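Local coordinates for protein 5-carboxymethyl-2-hydroxymuconate semialdehyde dehydrogenase (Thermus thermophilus, PDB 2D4E) that probably oxidises 5-carboxymethyl-2-hydroxymuconate semialdehyde to the corresponding carboxylic acid, with NAD as the electron acceptor, at residues V193-A198 and F222-G227; E110-G115 and H336-E341; R310-E315 and R428-T433; G274-L279 and G436-V441. All coordinates share one frame; numbering follows the deposited sequence.

Contact 1: V193-A198 and F222-G227. With NAD (nicotinamide-adenine-dinucleotide), chain K.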
# COMPACT_ATOMS: atom_id res chain seq x y z
N VAL C 193 24.87 3.34 14.35
CA VAL C 193 24.37 4.14 15.46
C VAL C 193 25.35 4.71 16.48
O VAL C 193 26.40 4.12 16.76
CB VAL C 193 23.34 3.29 16.24
CG1 VAL C 193 22.85 4.03 17.48
CG2 VAL C 193 22.18 2.91 15.32
N VAL C 194 25.00 5.87 17.01
CA VAL C 194 25.75 6.52 18.07
C VAL C 194 24.69 6.96 19.09
O VAL C 194 23.93 7.90 18.84
CB VAL C 194 26.53 7.77 17.61
CG1 VAL C 194 27.18 8.43 18.82
CG2 VAL C 194 27.60 7.39 16.59
N LEU C 195 24.64 6.26 20.22
CA LEU C 195 23.67 6.57 21.27
C LEU C 195 24.22 7.51 22.33
O LEU C 195 25.36 7.35 22.78
CB LEU C 195 23.21 5.26 21.93
CG LEU C 195 22.34 5.35 23.19
CD1 LEU C 195 20.97 5.90 22.83
CD2 LEU C 195 22.20 3.97 23.81
N LYS C 196 23.42 8.51 22.71
CA LYS C 196 23.80 9.47 23.75
C LYS C 196 22.62 9.48 24.72
O LYS C 196 21.66 10.23 24.53
CB LYS C 196 24.01 10.88 23.15
CG LYS C 196 25.05 11.73 23.89
CD LYS C 196 24.77 11.86 25.39
CE LYS C 196 23.54 12.73 25.67
NZ LYS C 196 23.16 12.75 27.12
N PRO C 197 22.67 8.64 25.76
CA PRO C 197 21.60 8.53 26.76
C PRO C 197 21.56 9.63 27.82
O PRO C 197 22.57 10.27 28.12
CB PRO C 197 21.86 7.17 27.37
CG PRO C 197 23.37 7.14 27.41
CD PRO C 197 23.75 7.67 26.03
N ALA C 198 20.38 9.81 28.41
CA ALA C 198 20.18 10.81 29.46
C ALA C 198 21.20 10.61 30.56
O ALA C 198 21.46 9.48 30.98
CB ALA C 198 18.77 10.69 30.03
N PHE C 222 27.52 -0.02 16.28
CA PHE C 222 26.85 0.60 17.42
C PHE C 222 27.86 1.25 18.37
O PHE C 222 28.78 0.59 18.86
CB PHE C 222 26.00 -0.41 18.19
CG PHE C 222 25.37 0.16 19.44
CD1 PHE C 222 26.03 0.06 20.67
CD2 PHE C 222 24.16 0.83 19.38
CE1 PHE C 222 25.48 0.63 21.82
CE2 PHE C 222 23.60 1.41 20.53
CZ PHE C 222 24.27 1.30 21.75
N ASN C 223 27.68 2.54 18.61
CA ASN C 223 28.58 3.29 19.49
C ASN C 223 27.80 4.00 20.58
O ASN C 223 26.65 4.40 20.39
CB ASN C 223 29.35 4.32 18.68
CG ASN C 223 30.06 3.71 17.51
OD1 ASN C 223 31.23 3.31 17.62
ND2 ASN C 223 29.36 3.58 16.39
N LEU C 224 28.45 4.16 21.73
CA LEU C 224 27.83 4.81 22.87
C LEU C 224 28.74 5.87 23.48
O LEU C 224 29.93 5.64 23.68
CB LEU C 224 27.51 3.76 23.94
CG LEU C 224 27.30 4.29 25.36
CD1 LEU C 224 26.05 5.15 25.41
CD2 LEU C 224 27.19 3.12 26.32
N VAL C 225 28.17 7.03 23.75
CA VAL C 225 28.91 8.12 24.37
C VAL C 225 28.08 8.66 25.53
O VAL C 225 27.00 9.21 25.32
CB VAL C 225 29.21 9.26 23.38
CG1 VAL C 225 30.02 10.34 24.08
CG2 VAL C 225 29.98 8.74 22.18
N GLN C 226 28.58 8.48 26.75
CA GLN C 226 27.90 8.96 27.94
C GLN C 226 28.25 10.43 28.13
O GLN C 226 29.34 10.87 27.74
CB GLN C 226 28.35 8.17 29.16
CG GLN C 226 28.04 6.69 29.10
CD GLN C 226 26.60 6.38 29.47
OE1 GLN C 226 25.76 7.27 29.55
NE2 GLN C 226 26.31 5.10 29.68
N GLY C 227 27.35 11.20 28.73
CA GLY C 227 27.65 12.60 28.94
C GLY C 227 26.45 13.52 29.00
O GLY C 227 25.32 13.11 28.73
PA NAD K . 15.78 16.33 27.98
O1A NAD K . 16.55 17.38 28.65
O2A NAD K . 15.25 16.78 26.68
O5B NAD K . 16.63 14.98 27.68
C5B NAD K . 16.58 14.20 26.44
C4B NAD K . 18.00 14.07 25.92
O4B NAD K . 18.34 15.39 25.46
C3B NAD K . 19.06 13.73 27.00
O3B NAD K . 19.83 12.57 26.62
C2B NAD K . 19.89 15.03 27.07
O2B NAD K . 21.27 14.81 27.43
C1B NAD K . 19.69 15.59 25.68
N9A NAD K . 19.95 17.02 25.62
C8A NAD K . 19.61 18.01 26.52
N7A NAD K . 20.01 19.25 26.14
C5A NAD K . 20.64 19.01 24.92
C6A NAD K . 21.29 19.89 23.98
N6A NAD K . 21.40 21.21 24.18
N1A NAD K . 21.82 19.31 22.84
C2A NAD K . 21.71 17.93 22.65
N3A NAD K . 21.13 17.05 23.45
C4A NAD K . 20.61 17.64 24.58
O3 NAD K . 14.68 15.90 28.93
PN NAD K . 14.22 14.61 29.72
O1N NAD K . 14.10 15.03 31.13
O2N NAD K . 15.15 13.50 29.45
O5D NAD K . 12.83 14.59 29.04
C5D NAD K . 11.64 14.00 29.51
C4D NAD K . 10.79 14.46 28.37
O4D NAD K . 10.81 13.53 27.26
C3D NAD K . 9.34 14.82 28.69
O3D NAD K . 8.96 16.11 28.18
C2D NAD K . 8.60 13.64 28.05
O2D NAD K . 7.25 14.01 27.72
C1D NAD K . 9.48 13.34 26.86
N1N NAD K . 9.29 11.99 26.32
C2N NAD K . 8.60 11.97 25.12
C3N NAD K . 8.37 10.73 24.56
C7N NAD K . 7.60 10.57 23.26
O7N NAD K . 7.43 9.45 22.81
N7N NAD K . 7.11 11.66 22.63
C4N NAD K . 8.83 9.49 25.21
C5N NAD K . 9.54 9.66 26.44
C6N NAD K . 9.80 10.86 27.05
O HOH W 1 25.04 10.00 29.77
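The Phe222 ring is met at its edge by Leu195, whose CD2 lies near the ring plane 4.0 Å from Phe222 CZ, while Val193 CG1 comes in obliquely, 3.9 Å from Phe222 CD2. The amide of Asn223 holds Val193 O nearly in its own plane, with ND2 at 3.0 Å and an N-H...O angle of 161°. The backbone N of Asn223 reaches the same Val193 O at 2.7 Å from the opposite face of its carbonyl plane, so two donors of one residue grip a single oxygen. Asn223 ND2 also bonds Gly220 O. Parallel pairing continues through Leu195 N to Asn223 O and Val225 N to Leu195 O, giving neighbouring strands of a beta-alpha-beta unit, with helix 203-214 as the crossover, in the Rossmann-like cofactor-binding sheet. At the strand ends Pro197 CD packs tightly on Leu224 CD1, at 3.5 Å.

Beyond the strands, bends at chi2 (-54°) and chi3 (-70°) of Lys196 carry its chain past Val225 O to the cofactor. There Lys196 NZ donates to Gly227 O at 2.7 Å and to Pro197 O, also 2.7 Å away but approached from above the carbonyl plane. Its third firm bond goes to O2B of the NAD adenosine ribose, 2.8 Å from NZ. The ammonium group is thus oriented by two backbone carbonyls, one from each segment, and its charge is directed at the adenosine ribose; the Glu199 carboxylate, also bonded to NAD, would probably disfavour a phosphate there.

Contact 2: E110-G115 and H336-E341. With NA (sodium ion), chain I.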
# COMPACT_ATOMS: atom_id res chain seq x y z
N GLU C 110 18.21 -0.61 35.73
CA GLU C 110 17.38 0.54 35.41
C GLU C 110 16.49 0.94 36.58
O GLU C 110 16.20 2.12 36.78
CB GLU C 110 16.54 0.25 34.16
CG GLU C 110 15.58 1.37 33.80
CD GLU C 110 15.17 1.34 32.34
OE1 GLU C 110 14.11 1.91 32.01
OE2 GLU C 110 15.92 0.76 31.51
N CYS C 111 16.07 -0.05 37.36
CA CYS C 111 15.23 0.22 38.52
C CYS C 111 16.01 1.08 39.52
O CYS C 111 15.54 2.13 39.97
CB CYS C 111 14.81 -1.09 39.17
SG CYS C 111 13.92 -0.89 40.72
N LEU C 112 17.21 0.63 39.86
CA LEU C 112 18.07 1.35 40.80
C LEU C 112 18.42 2.75 40.31
O LEU C 112 18.44 3.70 41.09
CB LEU C 112 19.38 0.58 41.02
CG LEU C 112 19.33 -0.77 41.72
CD1 LEU C 112 20.74 -1.34 41.82
CD2 LEU C 112 18.73 -0.61 43.10
N ASP C 113 18.69 2.86 39.02
CA ASP C 113 19.11 4.10 38.37
C ASP C 113 18.00 5.12 38.11
O ASP C 113 18.21 6.33 38.27
CB ASP C 113 19.81 3.73 37.06
CG ASP C 113 20.81 4.79 36.58
OD1 ASP C 113 21.11 5.73 37.33
OD2 ASP C 113 21.31 4.64 35.44
N ALA C 114 16.82 4.65 37.71
CA ALA C 114 15.72 5.56 37.37
C ALA C 114 14.50 5.59 38.29
O ALA C 114 13.57 6.35 38.04
CB ALA C 114 15.28 5.30 35.93
N GLY C 115 14.50 4.77 39.34
CA GLY C 115 13.40 4.80 40.30
C GLY C 115 12.04 4.19 40.02
O GLY C 115 11.12 4.38 40.83
N HIS C 336 9.42 2.16 48.26
CA HIS C 336 10.65 1.80 47.57
C HIS C 336 10.41 1.00 46.28
O HIS C 336 9.54 0.14 46.22
CB HIS C 336 11.56 1.02 48.52
CG HIS C 336 12.97 0.89 48.03
ND1 HIS C 336 13.32 0.11 46.96
CD2 HIS C 336 14.12 1.48 48.46
CE1 HIS C 336 14.62 0.22 46.74
NE2 HIS C 336 15.13 1.05 47.64
N PRO C 337 11.20 1.29 45.23
CA PRO C 337 11.08 0.60 43.94
C PRO C 337 11.22 -0.91 44.03
O PRO C 337 10.60 -1.64 43.26
CB PRO C 337 12.21 1.23 43.11
CG PRO C 337 12.32 2.60 43.67
CD PRO C 337 12.22 2.35 45.17
N LEU C 338 12.03 -1.38 44.98
CA LEU C 338 12.26 -2.82 45.15
C LEU C 338 11.23 -3.52 46.04
O LEU C 338 11.32 -4.73 46.27
CB LEU C 338 13.66 -3.05 45.71
CG LEU C 338 14.80 -2.57 44.79
CD1 LEU C 338 16.15 -2.70 45.50
CD2 LEU C 338 14.79 -3.38 43.51
N ASP C 339 10.25 -2.76 46.54
CA ASP C 339 9.19 -3.32 47.39
C ASP C 339 8.00 -3.71 46.51
O ASP C 339 7.35 -2.86 45.91
CB ASP C 339 8.77 -2.27 48.43
CG ASP C 339 7.63 -2.76 49.33
OD1 ASP C 339 7.28 -2.02 50.27
OD2 ASP C 339 7.08 -3.86 49.10
N PRO C 340 7.70 -5.02 46.42
CA PRO C 340 6.57 -5.46 45.60
C PRO C 340 5.21 -4.81 45.90
O PRO C 340 4.30 -4.87 45.07
CB PRO C 340 6.55 -6.99 45.80
CG PRO C 340 7.27 -7.18 47.11
CD PRO C 340 8.38 -6.17 47.04
N GLU C 341 5.09 -4.17 47.06
CA GLU C 341 3.84 -3.52 47.43
C GLU C 341 3.73 -2.09 46.90
O GLU C 341 2.64 -1.51 46.88
CB GLU C 341 3.69 -3.49 48.96
CG GLU C 341 3.49 -4.85 49.57
CD GLU C 341 2.24 -5.52 49.07
OE1 GLU C 341 1.13 -5.02 49.39
OE2 GLU C 341 2.35 -6.54 48.35
NA NA I . 20.11 7.70 38.43
O HOH W 2 19.31 9.97 38.96
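Leu338, which lies against Cys111 and Leu112, has its own backbone N fixed by a side chain two residues earlier: it donates to His336 ND1 at 2.8 Å, with an N-H...N angle of 166° and the donor in the imidazole plane. This bond lies within a type I beta turn from His336 to Asp339, which is closed by Asp339 N to His336 O at 3.0 Å. The turn presents Pro337 and Leu338 to the helix. Cys111 SG stands anti to its backbone N (chi1 173°) and meets both residues, 3.6 Å from Pro337 CB and 3.8 Å from Leu338 CD2. The other branch of that leucine, CD1, lies 4.1 Å from Leu112 CD2, the two side chains meeting at a slant.

The contact is made at the C-terminal end of helix 103-114, where Gly115 leaves helical geometry with a positive phi of 76°. Gly115 O rests 3.6 Å from Pro337 CG and accepts a hydrogen bond from Asn301 ND2. On helix 12-24, Trp12, Ile15 and Arg19 also pack on Leu338.

Asp113, on the same last turn of helix 103-114, binds a sodium ion through its backbone O at 2.4 Å and its OD1 at 2.5 Å. A water, Ser46 OG, Leu47 O and Trp200 O bring the ligands to six, and Asp113 OD2 is held by Phe203 N.

Contact 3: R310-E315 and R428-T433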
# COMPACT_ATOMS: atom_id res chain seq x y z
N ARG C 310 -4.26 15.91 32.16
CA ARG C 310 -5.44 16.76 32.20
C ARG C 310 -6.65 15.84 32.13
O ARG C 310 -6.76 15.01 31.23
CB ARG C 310 -5.47 17.75 31.04
CG ARG C 310 -4.59 18.97 31.20
CD ARG C 310 -4.82 19.92 30.03
NE ARG C 310 -4.52 19.29 28.74
CZ ARG C 310 -5.14 19.57 27.60
NH1 ARG C 310 -6.12 20.47 27.58
NH2 ARG C 310 -4.79 18.95 26.48
N LEU C 311 -7.54 15.98 33.10
CA LEU C 311 -8.75 15.17 33.16
C LEU C 311 -9.97 16.06 32.93
O LEU C 311 -10.32 16.87 33.78
CB LEU C 311 -8.86 14.49 34.53
CG LEU C 311 -10.17 13.75 34.81
CD1 LEU C 311 -10.38 12.67 33.75
CD2 LEU C 311 -10.15 13.15 36.21
N LEU C 312 -10.60 15.91 31.77
CA LEU C 312 -11.79 16.69 31.44
C LEU C 312 -13.01 15.85 31.72
O LEU C 312 -13.21 14.80 31.11
CB LEU C 312 -11.75 17.10 29.96
CG LEU C 312 -10.75 18.22 29.65
CD1 LEU C 312 -10.37 18.23 28.17
CD2 LEU C 312 -11.37 19.55 30.06
N VAL C 313 -13.84 16.30 32.65
CA VAL C 313 -15.03 15.56 33.04
C VAL C 313 -16.30 16.37 32.83
O VAL C 313 -16.37 17.53 33.23
CB VAL C 313 -14.94 15.12 34.51
CG1 VAL C 313 -16.13 14.24 34.88
CG2 VAL C 313 -13.62 14.39 34.76
N GLU C 314 -17.30 15.75 32.21
CA GLU C 314 -18.57 16.43 31.96
C GLU C 314 -19.12 16.90 33.31
O GLU C 314 -19.11 16.15 34.29
CB GLU C 314 -19.55 15.47 31.28
CG GLU C 314 -20.77 16.14 30.67
CD GLU C 314 -21.58 15.19 29.80
OE1 GLU C 314 -21.18 14.01 29.64
OE2 GLU C 314 -22.62 15.63 29.27
N GLU C 315 -19.58 18.15 33.35
CA GLU C 315 -20.09 18.77 34.56
C GLU C 315 -21.04 17.96 35.44
O GLU C 315 -20.84 17.88 36.65
CB GLU C 315 -20.74 20.11 34.23
CG GLU C 315 -19.76 21.16 33.72
CD GLU C 315 -20.41 22.50 33.43
OE1 GLU C 315 -19.69 23.42 32.99
OE2 GLU C 315 -21.64 22.63 33.64
N ARG C 428 -12.80 21.66 22.51
CA ARG C 428 -12.09 22.94 22.50
C ARG C 428 -10.97 22.96 23.54
O ARG C 428 -9.83 23.31 23.24
CB ARG C 428 -13.07 24.09 22.76
CG ARG C 428 -12.40 25.45 22.94
CD ARG C 428 -13.44 26.57 23.09
NE ARG C 428 -14.25 26.43 24.31
CZ ARG C 428 -13.80 26.64 25.54
NH1 ARG C 428 -12.54 27.01 25.75
NH2 ARG C 428 -14.61 26.49 26.58
N LYS C 429 -11.31 22.60 24.77
CA LYS C 429 -10.34 22.58 25.86
C LYS C 429 -9.28 21.50 25.64
O LYS C 429 -8.10 21.71 25.95
CB LYS C 429 -11.04 22.35 27.21
CG LYS C 429 -11.91 23.51 27.66
CD LYS C 429 -12.59 23.23 29.01
CE LYS C 429 -13.36 24.47 29.46
NZ LYS C 429 -14.13 24.26 30.72
N ALA C 430 -9.69 20.35 25.12
CA ALA C 430 -8.74 19.27 24.87
C ALA C 430 -7.65 19.75 23.91
O ALA C 430 -6.46 19.52 24.15
CB ALA C 430 -9.46 18.05 24.29
N ASN C 431 -8.05 20.41 22.83
CA ASN C 431 -7.10 20.90 21.83
C ASN C 431 -6.39 22.19 22.18
O ASN C 431 -5.45 22.59 21.49
CB ASN C 431 -7.78 21.09 20.47
CG ASN C 431 -8.13 19.78 19.81
OD1 ASN C 431 -7.59 18.73 20.16
ND2 ASN C 431 -9.04 19.83 18.83
N ASP C 432 -6.83 22.85 23.25
CA ASP C 432 -6.23 24.12 23.62
C ASP C 432 -4.95 24.07 24.45
O ASP C 432 -4.93 24.53 25.60
CB ASP C 432 -7.28 25.00 24.32
CG ASP C 432 -6.85 26.46 24.41
OD1 ASP C 432 -5.99 26.90 23.61
OD2 ASP C 432 -7.40 27.19 25.28
N THR C 433 -3.89 23.50 23.88
CA THR C 433 -2.56 23.45 24.51
C THR C 433 -1.59 23.43 23.34
O THR C 433 -1.99 23.19 22.20
CB THR C 433 -2.30 22.18 25.37
OG1 THR C 433 -1.99 21.06 24.53
CG2 THR C 433 -3.50 21.86 26.24
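The C-terminal end of helix 423-431 lies over strand 310-314 of the larger sheet of the aldehyde dehydrogenase fold, and an arginine of the strand secures it. Arg310 NH1 donates to Lys429 O at 2.8 Å and Arg310 NH2 to Ala430 O at 2.9 Å. Both oxygens sit at the edge of the guanidinium, practically in its plane, yet the bonds differ in straightness: the N-H...O angle is 142° at NH1 and 170° at NH2. A bend at chi3 (-59°) in an otherwise extended run from CB turns the flat group so that its two terminal nitrogens face successive carbonyls. The same nitrogens have further partners, NH1 at Asn401 OD1 and NH2 at Lys275 O, which hold the guanidinium against rotation. Its positive charge would be expected to complement the partial negative charge of the helix end. Thr433 CG2 lies over one guanidinium face, although its modelled spacing is too short to be reliable.

Two residues along the strand, Leu312 supplies the apolar half of the contact. Its CD1 approaches Ala430 CB at 4.0 Å, and its CD2 lies 4.0 Å from Lys429 CB, alongside the aliphatic part of that lysine. Lys429 NZ leads away to Pro419 O.

Helix 423-431 joins strand 414-420 to strand 438-442, passing over strands 310-314 and 277-280 that lie between them; this is a beta-alpha-beta crossover that skips two strands, of the kind found in alpha/beta domains such as this one of the aldehyde dehydrogenase fold.

Contact 4: G274-L279 and G436-V441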
# COMPACT_ATOMS: atom_id res chain seq x y z
N GLY C 274 4.33 16.42 26.15
CA GLY C 274 2.91 16.19 26.02
C GLY C 274 2.12 16.68 27.22
O GLY C 274 2.68 16.93 28.29
N LYS C 275 0.82 16.85 27.03
CA LYS C 275 -0.10 17.27 28.07
C LYS C 275 -1.41 16.66 27.61
O LYS C 275 -2.43 17.35 27.46
CB LYS C 275 -0.23 18.80 28.12
CG LYS C 275 -0.95 19.32 29.38
CD LYS C 275 -0.03 19.24 30.60
CE LYS C 275 -0.78 19.51 31.90
NZ LYS C 275 0.10 19.35 33.09
N SER C 276 -1.36 15.36 27.37
CA SER C 276 -2.49 14.59 26.87
C SER C 276 -3.72 14.62 27.76
O SER C 276 -3.63 14.44 28.97
CB SER C 276 -2.04 13.14 26.63
OG SER C 276 -0.88 13.12 25.82
N PRO C 277 -4.90 14.85 27.17
CA PRO C 277 -6.13 14.90 27.95
C PRO C 277 -6.93 13.61 27.96
O PRO C 277 -6.84 12.79 27.04
CB PRO C 277 -6.90 16.03 27.29
CG PRO C 277 -6.61 15.75 25.82
CD PRO C 277 -5.12 15.39 25.81
N ALA C 278 -7.71 13.43 29.02
CA ALA C 278 -8.61 12.28 29.14
C ALA C 278 -9.99 12.93 29.27
O ALA C 278 -10.21 13.72 30.18
CB ALA C 278 -8.29 11.46 30.38
N LEU C 279 -10.89 12.62 28.35
CA LEU C 279 -12.24 13.18 28.40
C LEU C 279 -13.22 12.10 28.84
O LEU C 279 -13.37 11.07 28.18
CB LEU C 279 -12.70 13.72 27.04
CG LEU C 279 -11.77 14.28 25.97
CD1 LEU C 279 -12.61 15.06 24.97
CD2 LEU C 279 -10.70 15.16 26.56
N GLY C 436 0.32 17.88 21.59
CA GLY C 436 -0.57 17.04 20.82
C GLY C 436 -0.02 15.64 20.63
O GLY C 436 0.15 15.18 19.51
N LEU C 437 0.27 14.96 21.74
CA LEU C 437 0.80 13.60 21.68
C LEU C 437 -0.35 12.58 21.69
O LEU C 437 -0.64 11.96 20.67
CB LEU C 437 1.75 13.36 22.86
CG LEU C 437 2.50 12.02 22.87
CD1 LEU C 437 3.23 11.82 21.54
CD2 LEU C 437 3.48 12.01 24.03
N ALA C 438 -1.00 12.41 22.84
CA ALA C 438 -2.11 11.47 22.93
C ALA C 438 -3.39 12.11 23.47
O ALA C 438 -3.40 13.27 23.89
CB ALA C 438 -1.72 10.30 23.82
N ALA C 439 -4.47 11.35 23.44
CA ALA C 439 -5.76 11.80 23.95
C ALA C 439 -6.54 10.53 24.27
O ALA C 439 -6.37 9.51 23.62
CB ALA C 439 -6.50 12.62 22.89
N TYR C 440 -7.38 10.60 25.30
CA TYR C 440 -8.19 9.45 25.73
C TYR C 440 -9.65 9.86 25.84
O TYR C 440 -9.99 10.85 26.51
CB TYR C 440 -7.68 8.93 27.08
CG TYR C 440 -6.19 8.64 27.08
CD1 TYR C 440 -5.26 9.67 27.21
CD2 TYR C 440 -5.72 7.33 26.90
CE1 TYR C 440 -3.90 9.41 27.16
CE2 TYR C 440 -4.35 7.06 26.85
CZ TYR C 440 -3.45 8.10 26.98
OH TYR C 440 -2.09 7.85 26.93
N VAL C 441 -10.53 9.11 25.19
CA VAL C 441 -11.94 9.43 25.21
C VAL C 441 -12.78 8.31 25.79
O VAL C 441 -12.71 7.16 25.35
CB VAL C 441 -12.45 9.73 23.79
CG1 VAL C 441 -13.89 10.22 23.85
CG2 VAL C 441 -11.54 10.75 23.12
O HOH W 3 -0.39 15.83 24.55
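With chi1 at -52°, Ser276 swings OG beside its own backbone N and toward Ala438, whose backbone N donates to it at 3.1 Å. Tyr440 has nearly the same first torsion (-53°), and this lays the rim of its ring along the partner segment: Pro277 O lies in the ring plane at the edge, 3.5 Å from Tyr440 CD1, and Ser276 CB is at the edge as well. The hydroxyl of Ser276 therefore stands in for a backbone acceptor just where the regular pairing begins. A water extends the link. It accepts from Lys275 N at 2.9 Å and from Leu437 N at 3.0 Å, and it also bonds Ser276 OG, joining the two segments ahead of the strands.

From there on the pairing is parallel. Tyr440 N donates to Pro277 O at 2.8 Å, and the carbonyl of the same tyrosine receives Leu279 N at 2.7 Å, so residue 440 is held through both its backbone polar atoms. Ala278 CB packs against Tyr440 CB at 4.2 Å on one face of the sheet, while Leu279 and Val441 project from the other.

The tyrosine hydroxyl bonds Thr306 O and Asn467 ND2, and its ring meets that of Tyr462 with the planes about 15° apart. Leu437 touches the bound NAD, so the approach to this strand pair borders the cofactor pocket. Strand 277-280 has strand 310-314 on its other flank; helix 286-298 covers the Ala278 and Tyr440 face, and helix 423-431 packs on Leu279.

Following the chain from the N terminus, segment 110-115 opens contact 2, and contact 1 opens and closes within its span as a short beta-alpha-beta return. Segments 274-279 and 310-315 then open contacts 4 and 3 before 336-341 closes contact 2, which therefore crosses both. Contact 3 closes at 428-433 and contact 4 just after, at 436-441, enclosing it. Contact 1 belongs to the cofactor-binding sheet; contacts 3 and 4 share the other sheet, their centres about 9 Å apart, where Leu312 N lies 2.7 Å from Ala278 O. Contact 2 ties helix 103-114 to the loop following helix 315-331. The centres of contacts 1 and 3 are about 39 Å apart.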